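Local coordinates for DNA-binding protein HU (Anabaena sp., PDB 1P71) that binds, bends and wraps DNA as a homodimeric bacterial histone-like protein, stabilising it against denaturation, and is essential for heterocyst differentiation, at residues 81-84 with 85-89. Residues are numbered along the deposited sequence; the frame is centred on the assembly and turned at random.
Sequences AGKL and FREKV
The guanidinium of Arg86 lies with one face over the backbone at the start of helix 83-89, Lys83 CA and Gly82 C sitting beneath its rim. At its edge, NH1 donates to Ala81 O over 2.8 Å, a short but bent bond (133° at the hydrogen) with the carbonyl oxygen somewhat out of the guanidinium plane. A bend at chi3 (-27°) folds the arginine back to this carbonyl, the last of strand 68-81, while its CG passes 3.9 Å from Ala81 CB. The Phe85 ring meets Ala81 CB obliquely, with CD2 4.2 Å from it; the same ring packs on Phe47 and on Pro77 of the second subunit. With CG anti to the backbone N (chi1 -178°), the Lys83 chain runs outward past the side chains of both Arg86 and Glu87, crossing each at a slant. Lys83 CB comes within 3.6 Å of Arg86 NH2, and Lys83 CE lies 3.3 Å from Glu87 OE1. Lys83 NZ stays 4.2 Å from that oxygen, too far for a salt bridge, although the carboxylate probably still eases the proximity of the like charges of Lys83 and Arg86. Without the carboxylate, as with an alanine at Glu87, Lys83 would probably lose its opposing charge and its aliphatic chain would be freer to turn. Backbone bonds build the first turn of the helix: Arg86 N to Gly82 O is nearly straight at 3.0 Å, followed by Glu87 N to Lys83 O and Lys88 N to Leu84 O. With Gly82 as N-cap, this is the strand-to-helix junction of the HU fold, where the strand returning from the DNA-binding arm gives way to the short C-terminal helix.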
ATOM      1  N   ALA C  81      -2.573  -1.878   6.301  1.00 26.79           N
ATOM      2  CA  ALA C  81      -3.172  -0.565   6.454  1.00 26.23           C
ATOM      3  C   ALA C  81      -3.148  -0.144   7.911  1.00 25.79           C
ATOM      4  O   ALA C  81      -3.354  -0.953   8.786  1.00 25.06           O
ATOM      5  CB  ALA C  81      -4.591  -0.577   5.926  1.00 25.93           C
ATOM      6  N   GLY C  82      -2.871   1.132   8.148  1.00 26.30           N
ATOM      7  CA  GLY C  82      -2.818   1.667   9.495  1.00 26.22           C
ATOM      8  C   GLY C  82      -4.210   1.983   9.986  1.00 25.81           C
ATOM      9  O   GLY C  82      -5.164   1.951   9.205  1.00 25.62           O
ATOM     10  N   LYS C  83      -4.311   2.305  11.275  1.00 25.81           N
ATOM     11  CA  LYS C  83      -5.592   2.468  11.963  1.00 25.95           C
ATOM     12  C   LYS C  83      -6.476   3.564  11.385  1.00 26.28           C
ATOM     13  O   LYS C  83      -7.693   3.397  11.325  1.00 25.39           O
ATOM     14  CB  LYS C  83      -5.400   2.693  13.465  1.00 26.25           C
ATOM     15  CG  LYS C  83      -6.698   2.820  14.250  1.00 26.40           C
ATOM     16  CD  LYS C  83      -6.531   2.302  15.670  1.00 28.36           C
ATOM     17  CE  LYS C  83      -7.764   2.581  16.513  1.00 29.75           C
ATOM     18  NZ  LYS C  83      -7.709   1.859  17.821  1.00 30.24           N
ATOM     19  N   LEU C  84      -5.863   4.665  10.959  1.00 26.35           N
ATOM     20  CA  LEU C  84      -6.595   5.783  10.355  1.00 26.83           C
ATOM     21  C   LEU C  84      -7.157   5.395   8.997  1.00 26.24           C
ATOM     22  O   LEU C  84      -8.307   5.709   8.690  1.00 26.49           O
ATOM     23  CB  LEU C  84      -5.733   7.065  10.246  1.00 27.11           C
ATOM     24  CG  LEU C  84      -6.433   8.281   9.591  1.00 28.85           C
ATOM     25  CD1 LEU C  84      -7.309   9.138  10.576  1.00 29.82           C
ATOM     26  CD2 LEU C  84      -5.486   9.189   8.786  1.00 31.21           C
ATOM     27  N   PHE C  85      -6.354   4.708   8.192  1.00 25.32           N
ATOM     28  CA  PHE C  85      -6.813   4.214   6.894  1.00 24.95           C
ATOM     29  C   PHE C  85      -8.011   3.245   7.069  1.00 24.72           C
ATOM     30  O   PHE C  85      -9.060   3.426   6.457  1.00 24.21           O
ATOM     31  CB  PHE C  85      -5.641   3.562   6.160  1.00 24.57           C
ATOM     32  CG  PHE C  85      -5.822   3.452   4.670  1.00 26.06           C
ATOM     33  CD1 PHE C  85      -7.079   3.671   4.066  1.00 27.19           C
ATOM     34  CD2 PHE C  85      -4.747   3.122   3.866  1.00 27.04           C
ATOM     35  CE1 PHE C  85      -7.228   3.564   2.694  1.00 27.48           C
ATOM     36  CE2 PHE C  85      -4.893   3.018   2.478  1.00 28.30           C
ATOM     37  CZ  PHE C  85      -6.138   3.234   1.895  1.00 25.96           C
ATOM     38  N   ARG C  86      -7.861   2.238   7.923  1.00 24.76           N
ATOM     39  CA  ARG C  86      -8.966   1.305   8.227  1.00 25.05           C
ATOM     40  C   ARG C  86     -10.277   1.943   8.699  1.00 25.07           C
ATOM     41  O   ARG C  86     -11.362   1.490   8.331  1.00 25.43           O
ATOM     42  CB  ARG C  86      -8.521   0.239   9.222  1.00 25.06           C
ATOM     43  CG  ARG C  86      -7.456  -0.694   8.629  1.00 26.57           C
ATOM     44  CD  ARG C  86      -6.888  -1.738   9.581  1.00 32.53           C
ATOM     45  NE  ARG C  86      -6.932  -1.328  10.989  1.00 35.85           N
ATOM     46  CZ  ARG C  86      -5.856  -1.163  11.761  1.00 34.91           C
ATOM     47  NH1 ARG C  86      -4.641  -1.370  11.271  1.00 33.70           N
ATOM     48  NH2 ARG C  86      -6.003  -0.795  13.033  1.00 34.86           N
ATOM     49  N   GLU C  87     -10.165   2.976   9.525  1.00 25.08           N
ATOM     50  CA  GLU C  87     -11.316   3.632  10.132  1.00 25.68           C
ATOM     51  C   GLU C  87     -11.981   4.684   9.239  1.00 25.85           C
ATOM     52  O   GLU C  87     -13.160   4.984   9.405  1.00 25.88           O
ATOM     53  CB  GLU C  87     -10.957   4.175  11.514  1.00 25.32           C
ATOM     54  CG  GLU C  87     -10.647   3.055  12.520  1.00 26.90           C
ATOM     55  CD  GLU C  87     -10.464   3.527  13.955  1.00 28.32           C
ATOM     56  OE1 GLU C  87     -10.574   2.688  14.877  1.00 30.22           O
ATOM     57  OE2 GLU C  87     -10.212   4.727  14.172  1.00 30.11           O
ATOM     58  N   LYS C  88     -11.248   5.223   8.276  1.00 26.19           N
ATOM     59  CA  LYS C  88     -11.862   6.096   7.284  1.00 26.86           C
ATOM     60  C   LYS C  88     -12.651   5.237   6.289  1.00 26.64           C
ATOM     61  O   LYS C  88     -13.735   5.613   5.848  1.00 25.41           O
ATOM     62  CB  LYS C  88     -10.815   6.956   6.566  1.00 27.27           C
ATOM     63  CG  LYS C  88     -10.126   8.037   7.417  1.00 29.36           C
ATOM     64  CD  LYS C  88     -11.073   8.850   8.325  1.00 36.73           C
ATOM     65  CE  LYS C  88     -11.653  10.078   7.622  1.00 40.20           C
ATOM     66  NZ  LYS C  88     -11.281  11.394   8.298  1.00 42.15           N
ATOM     67  N   VAL C  89     -12.088   4.085   5.943  1.00 26.25           N
ATOM     68  CA  VAL C  89     -12.755   3.116   5.079  1.00 26.30           C
ATOM     69  C   VAL C  89     -13.930   2.447   5.815  1.00 26.40           C
ATOM     70  O   VAL C  89     -14.981   2.195   5.227  1.00 25.76           O
ATOM     71  CB  VAL C  89     -11.737   2.061   4.541  1.00 26.06           C
ATOM     72  CG1 VAL C  89     -12.440   0.945   3.807  1.00 27.05           C
ATOM     73  CG2 VAL C  89     -10.753   2.716   3.625  1.00 25.70           C
TER